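Local coordinates for peroxisomal fatty acid beta-oxidation multifunctional protein MFP2 (Arabidopsis thaliana, PDB 2WTB), which hydrates long-chain enoyl-CoAs and oxidises 3-hydroxyacyl-CoAs during peroxisomal fatty acid beta-oxidation in germinating seeds, at residues T439-F451 with L460-V472. Numbering follows the deposited sequence.
Sequences TKSQDRIVGAHFF and LEIVRTNHTSAQV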
loop_
_atom_site.group_PDB
_atom_site.type_symbol
_atom_site.label_atom_id
_atom_site.label_comp_id
_atom_site.label_asym_id
_atom_site.label_seq_id
_atom_site.Cartn_x
_atom_site.Cartn_y
_atom_site.Cartn_z
ATOM N N THR A 439 9.152 -28.665 -23.035
ATOM C CA THR A 439 9.321 -29.397 -21.786
ATOM C C THR A 439 8.067 -30.180 -21.421
ATOM O O THR A 439 7.045 -30.098 -22.103
ATOM C CB THR A 439 9.662 -28.455 -20.616
ATOM O OG1 THR A 439 8.475 -27.780 -20.178
ATOM C CG2 THR A 439 10.710 -27.432 -21.036
ATOM N N LYS A 440 8.159 -30.945 -20.340
ATOM C CA LYS A 440 7.009 -31.645 -19.788
ATOM C C LYS A 440 6.814 -31.211 -18.344
ATOM O O LYS A 440 6.364 -31.990 -17.504
ATOM C CB LYS A 440 7.208 -33.157 -19.859
ATOM C CG LYS A 440 7.200 -33.715 -21.270
ATOM C CD LYS A 440 7.402 -35.222 -21.272
ATOM C CE LYS A 440 7.446 -35.763 -22.689
ATOM N NZ LYS A 440 6.272 -35.303 -23.480
ATOM N N SER A 441 7.158 -29.958 -18.066
ATOM C CA SER A 441 7.098 -29.429 -16.711
ATOM C C SER A 441 6.054 -28.328 -16.588
ATOM O O SER A 441 6.261 -27.345 -15.877
ATOM C CB SER A 441 8.470 -28.890 -16.301
ATOM O OG SER A 441 9.489 -29.836 -16.574
ATOM N N GLN A 442 4.930 -28.499 -17.278
ATOM C CA GLN A 442 3.885 -27.478 -17.302
ATOM C C GLN A 442 3.358 -27.147 -15.908
ATOM O O GLN A 442 2.840 -26.057 -15.675
ATOM C CB GLN A 442 2.731 -27.901 -18.214
ATOM C CG GLN A 442 3.078 -27.918 -19.694
ATOM C CD GLN A 442 4.021 -29.047 -20.067
ATOM O OE1 GLN A 442 4.024 -30.106 -19.437
ATOM N NE2 GLN A 442 4.822 -28.827 -21.102
ATOM N N ASP A 443 3.491 -28.087 -14.980
ATOM C CA ASP A 443 3.012 -27.870 -13.622
ATOM C C ASP A 443 3.965 -26.978 -12.831
ATOM O O ASP A 443 3.586 -26.400 -11.811
ATOM C CB ASP A 443 2.830 -29.203 -12.901
ATOM C CG ASP A 443 4.142 -29.920 -12.670
ATOM O OD1 ASP A 443 4.921 -30.067 -13.639
ATOM O OD2 ASP A 443 4.395 -30.336 -11.520
ATOM N N ARG A 444 5.201 -26.870 -13.309
ATOM C CA ARG A 444 6.232 -26.107 -12.613
ATOM C C ARG A 444 6.420 -24.713 -13.200
ATOM O O ARG A 444 7.130 -23.884 -12.630
ATOM C CB ARG A 444 7.569 -26.851 -12.662
ATOM C CG ARG A 444 7.682 -28.027 -11.715
ATOM C CD ARG A 444 9.126 -28.485 -11.604
ATOM N NE ARG A 444 9.563 -29.239 -12.775
ATOM C CZ ARG A 444 10.830 -29.352 -13.161
ATOM N NH1 ARG A 444 11.789 -28.740 -12.480
ATOM N NH2 ARG A 444 11.138 -30.065 -14.235
ATOM N N ILE A 445 5.795 -24.462 -14.345
ATOM C CA ILE A 445 5.964 -23.187 -15.038
ATOM C C ILE A 445 4.913 -22.165 -14.614
ATOM O O ILE A 445 3.711 -22.398 -14.751
ATOM C CB ILE A 445 5.941 -23.366 -16.568
ATOM C CG1 ILE A 445 7.217 -24.072 -17.029
ATOM C CG2 ILE A 445 5.805 -22.022 -17.260
ATOM C CD1 ILE A 445 7.168 -24.550 -18.459
ATOM N N VAL A 446 5.383 -21.035 -14.094
ATOM C CA VAL A 446 4.504 -19.986 -13.592
ATOM C C VAL A 446 5.029 -18.611 -13.999
ATOM O O VAL A 446 6.186 -18.474 -14.397
ATOM C CB VAL A 446 4.371 -20.061 -12.055
ATOM C CG1 VAL A 446 5.696 -19.720 -11.390
ATOM C CG2 VAL A 446 3.259 -19.144 -11.558
ATOM N N GLY A 447 4.175 -17.597 -13.905
ATOM C CA GLY A 447 4.557 -16.245 -14.269
ATOM C C GLY A 447 4.829 -15.357 -13.070
ATOM O O GLY A 447 3.934 -15.076 -12.274
ATOM N N ALA A 448 6.077 -14.918 -12.937
ATOM C CA ALA A 448 6.449 -13.968 -11.897
ATOM C C ALA A 448 6.679 -12.599 -12.531
ATOM O O ALA A 448 7.800 -12.249 -12.900
ATOM C CB ALA A 448 7.694 -14.441 -11.163
ATOM N N HIS A 449 5.602 -11.833 -12.665
ATOM C CA HIS A 449 5.646 -10.584 -13.411
ATOM C C HIS A 449 5.931 -9.388 -12.513
ATOM O O HIS A 449 5.142 -9.062 -11.628
ATOM C CB HIS A 449 4.336 -10.374 -14.172
ATOM C CG HIS A 449 4.393 -9.262 -15.170
ATOM N ND1 HIS A 449 3.668 -8.098 -15.029
ATOM C CD2 HIS A 449 5.093 -9.132 -16.321
ATOM C CE1 HIS A 449 3.915 -7.302 -16.054
ATOM N NE2 HIS A 449 4.778 -7.905 -16.852
ATOM N N PHE A 450 7.069 -8.741 -12.747
ATOM C CA PHE A 450 7.463 -7.568 -11.976
ATOM C C PHE A 450 7.310 -6.299 -12.804
ATOM O O PHE A 450 7.248 -6.346 -14.033
ATOM C CB PHE A 450 8.915 -7.687 -11.508
ATOM C CG PHE A 450 9.141 -8.752 -10.475
ATOM C CD1 PHE A 450 9.262 -10.083 -10.844
ATOM C CD2 PHE A 450 9.254 -8.419 -9.135
ATOM C CE1 PHE A 450 9.481 -11.063 -9.895
ATOM C CE2 PHE A 450 9.474 -9.396 -8.181
ATOM C CZ PHE A 450 9.587 -10.719 -8.561
ATOM N N PHE A 451 7.260 -5.164 -12.122
ATOM C CA PHE A 451 7.190 -3.878 -12.797
ATOM C C PHE A 451 8.427 -3.057 -12.466
ATOM O O PHE A 451 8.778 -2.890 -11.298
ATOM C CB PHE A 451 5.918 -3.133 -12.394
ATOM C CG PHE A 451 4.659 -3.908 -12.655
ATOM C CD1 PHE A 451 4.242 -4.895 -11.775
ATOM C CD2 PHE A 451 3.895 -3.658 -13.785
ATOM C CE1 PHE A 451 3.087 -5.613 -12.014
ATOM C CE2 PHE A 451 2.735 -4.372 -14.030
ATOM C CZ PHE A 451 2.332 -5.352 -13.143
ATOM N N LEU A 460 3.376 -7.409 -7.562
ATOM C CA LEU A 460 3.888 -8.598 -8.220
ATOM C C LEU A 460 2.726 -9.396 -8.790
ATOM O O LEU A 460 1.827 -9.806 -8.057
ATOM C CB LEU A 460 4.677 -9.466 -7.241
ATOM C CG LEU A 460 4.983 -10.883 -7.730
ATOM C CD1 LEU A 460 5.750 -10.846 -9.049
ATOM C CD2 LEU A 460 5.747 -11.668 -6.675
ATOM N N GLU A 461 2.742 -9.606 -10.100
ATOM C CA GLU A 461 1.721 -10.417 -10.745
ATOM C C GLU A 461 2.161 -11.872 -10.832
ATOM O O GLU A 461 3.088 -12.202 -11.568
ATOM C CB GLU A 461 1.409 -9.891 -12.146
ATOM C CG GLU A 461 0.272 -8.890 -12.206
ATOM C CD GLU A 461 -0.111 -8.535 -13.637
ATOM O OE1 GLU A 461 0.760 -8.630 -14.530
ATOM O OE2 GLU A 461 -1.282 -8.164 -13.867
ATOM N N ILE A 462 1.500 -12.734 -10.067
ATOM C CA ILE A 462 1.715 -14.171 -10.182
ATOM C C ILE A 462 0.771 -14.713 -11.242
ATOM O O ILE A 462 -0.433 -14.827 -11.013
ATOM C CB ILE A 462 1.461 -14.895 -8.846
ATOM C CG1 ILE A 462 2.491 -14.465 -7.804
ATOM C CG2 ILE A 462 1.512 -16.398 -9.035
ATOM C CD1 ILE A 462 2.280 -15.100 -6.455
ATOM N N VAL A 463 1.320 -15.026 -12.410
ATOM C CA VAL A 463 0.516 -15.496 -13.532
ATOM C C VAL A 463 0.430 -17.019 -13.560
ATOM O O VAL A 463 1.415 -17.702 -13.841
ATOM C CB VAL A 463 1.079 -14.997 -14.876
ATOM C CG1 VAL A 463 0.188 -15.445 -16.020
ATOM C CG2 VAL A 463 1.215 -13.481 -14.865
ATOM N N ARG A 464 -0.756 -17.543 -13.268
ATOM C CA ARG A 464 -0.982 -18.982 -13.268
ATOM C C ARG A 464 -1.501 -19.423 -14.630
ATOM O O ARG A 464 -2.100 -18.636 -15.356
ATOM C CB ARG A 464 -2.009 -19.357 -12.196
ATOM C CG ARG A 464 -3.441 -19.280 -12.701
ATOM C CD ARG A 464 -4.390 -18.679 -11.679
ATOM N NE ARG A 464 -4.929 -19.674 -10.762
ATOM C CZ ARG A 464 -6.127 -19.584 -10.198
ATOM N NH1 ARG A 464 -6.909 -18.550 -10.471
ATOM N NH2 ARG A 464 -6.550 -20.531 -9.370
ATOM N N THR A 465 -1.273 -20.684 -14.975
ATOM C CA THR A 465 -1.857 -21.250 -16.181
ATOM C C THR A 465 -2.899 -22.274 -15.770
ATOM O O THR A 465 -3.221 -22.393 -14.589
ATOM C CB THR A 465 -0.806 -21.934 -17.065
ATOM O OG1 THR A 465 0.381 -21.134 -17.108
ATOM C CG2 THR A 465 -1.337 -22.104 -18.472
ATOM N N ASN A 466 -3.430 -23.003 -16.747
ATOM C CA ASN A 466 -4.326 -24.117 -16.470
ATOM C C ASN A 466 -3.545 -25.266 -15.851
ATOM O O ASN A 466 -4.121 -26.171 -15.249
ATOM C CB ASN A 466 -4.995 -24.598 -17.756
ATOM C CG ASN A 466 -5.639 -23.475 -18.536
ATOM O OD1 ASN A 466 -5.459 -23.365 -19.751
ATOM N ND2 ASN A 466 -6.395 -22.629 -17.842
ATOM N N HIS A 467 -2.225 -25.220 -16.003
ATOM C CA HIS A 467 -1.364 -26.315 -15.575
ATOM C C HIS A 467 -0.583 -26.000 -14.300
ATOM O O HIS A 467 -0.215 -26.905 -13.553
ATOM C CB HIS A 467 -0.406 -26.700 -16.704
ATOM C CG HIS A 467 -1.093 -26.959 -18.008
ATOM N ND1 HIS A 467 -1.675 -28.171 -18.316
ATOM C CD2 HIS A 467 -1.298 -26.160 -19.082
ATOM C CE1 HIS A 467 -2.206 -28.107 -19.523
ATOM N NE2 HIS A 467 -1.990 -26.898 -20.011
ATOM N N THR A 468 -0.328 -24.720 -14.054
ATOM C CA THR A 468 0.399 -24.322 -12.856
ATOM C C THR A 468 -0.196 -25.009 -11.636
ATOM O O THR A 468 -1.391 -24.890 -11.368
ATOM C CB THR A 468 0.360 -22.799 -12.640
ATOM O OG1 THR A 468 0.924 -22.136 -13.778
ATOM C CG2 THR A 468 1.148 -22.423 -11.396
ATOM N N SER A 469 0.642 -25.733 -10.904
ATOM C CA SER A 469 0.188 -26.447 -9.719
ATOM C C SER A 469 -0.045 -25.494 -8.550
ATOM O O SER A 469 0.702 -24.534 -8.358
ATOM C CB SER A 469 1.196 -27.523 -9.320
ATOM O OG SER A 469 2.363 -26.940 -8.771
ATOM N N ALA A 470 -1.086 -25.767 -7.771
ATOM C CA ALA A 470 -1.421 -24.937 -6.624
ATOM C C ALA A 470 -0.223 -24.737 -5.704
ATOM O O ALA A 470 -0.006 -23.640 -5.186
ATOM C CB ALA A 470 -2.582 -25.540 -5.855
ATOM N N GLN A 471 0.553 -25.797 -5.506
ATOM C CA GLN A 471 1.687 -25.749 -4.587
ATOM C C GLN A 471 2.755 -24.754 -5.035
ATOM O O GLN A 471 3.417 -24.135 -4.205
ATOM C CB GLN A 471 2.300 -27.139 -4.406
ATOM C CG GLN A 471 3.581 -27.152 -3.584
ATOM C CD GLN A 471 3.348 -26.825 -2.125
ATOM O OE1 GLN A 471 2.509 -27.439 -1.461
ATOM N NE2 GLN A 471 4.098 -25.859 -1.611
ATOM N N VAL A 472 2.922 -24.606 -6.345
ATOM C CA VAL A 472 3.872 -23.635 -6.877
ATOM C C VAL A 472 3.370 -22.210 -6.641
ATOM O O VAL A 472 4.145 -21.312 -6.305
ATOM C CB VAL A 472 4.144 -23.859 -8.379
ATOM C CG1 VAL A 472 4.974 -22.716 -8.952
ATOM C CG2 VAL A 472 4.855 -25.183 -8.594
#
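Gly447 and His449 pair with Val463 and Glu461 in an antiparallel hairpin of strands 445-450 and 459-464. Each pair is closed by two backbone bonds, so both N-H and C=O groups of all four residues are engaged: Val463 N to Gly447 O is the shortest, at 2.6 Å, and Glu461 N reaches His449 O at 2.9 Å. Past the Gly447-Val463 pair, side-chain hydroxyls join the backbone in satisfying carbonyls. Thr468 OG1 donates a hydrogen bond to Ile445 O (3.0 Å) and accepts one from Thr465 N, so one hydroxyl ties the turn to itself and to the partner strand. Asp443 O accepts Ser469 N at 3.2 Å, nearly straight at 167°, with a weak second bond from Ser469 OG; that hydroxyl also weakly caps the following helix through Val472 N. Glu461 lies alongside His449, its carboxylate turned 47° from the ring, with OE1 3.0 Å from His449 ND1. Glu461 OE2 accepts the backbone N-H groups of Ala497 and Val498, while His449 NE2 is hydrogen-bonded to Ser428 OG. On the sheet's other face, Leu460 CD1 sits over the centre of the Phe450 ring in a CH-pi contact, 3.8 Å from the centroid; chi1 of 166° sets CG anti to the backbone N, and chi2 then turns CD1 over the ring. Val446 CG1 meets Val472 CG1 at 3.9 Å, and Val446 CG2 packs on Thr468 CG2, so that the strand residue touches both the turn and the helix start. In the NAD-binding domain of the dehydrogenase part, strand 445-450 runs between parallel strand 422-425 and antiparallel strand 459-464, which next borders strand 486-491; helix 470-482 packs against Val446 and Ile462, and helix 432-435 against Val463 and Thr465.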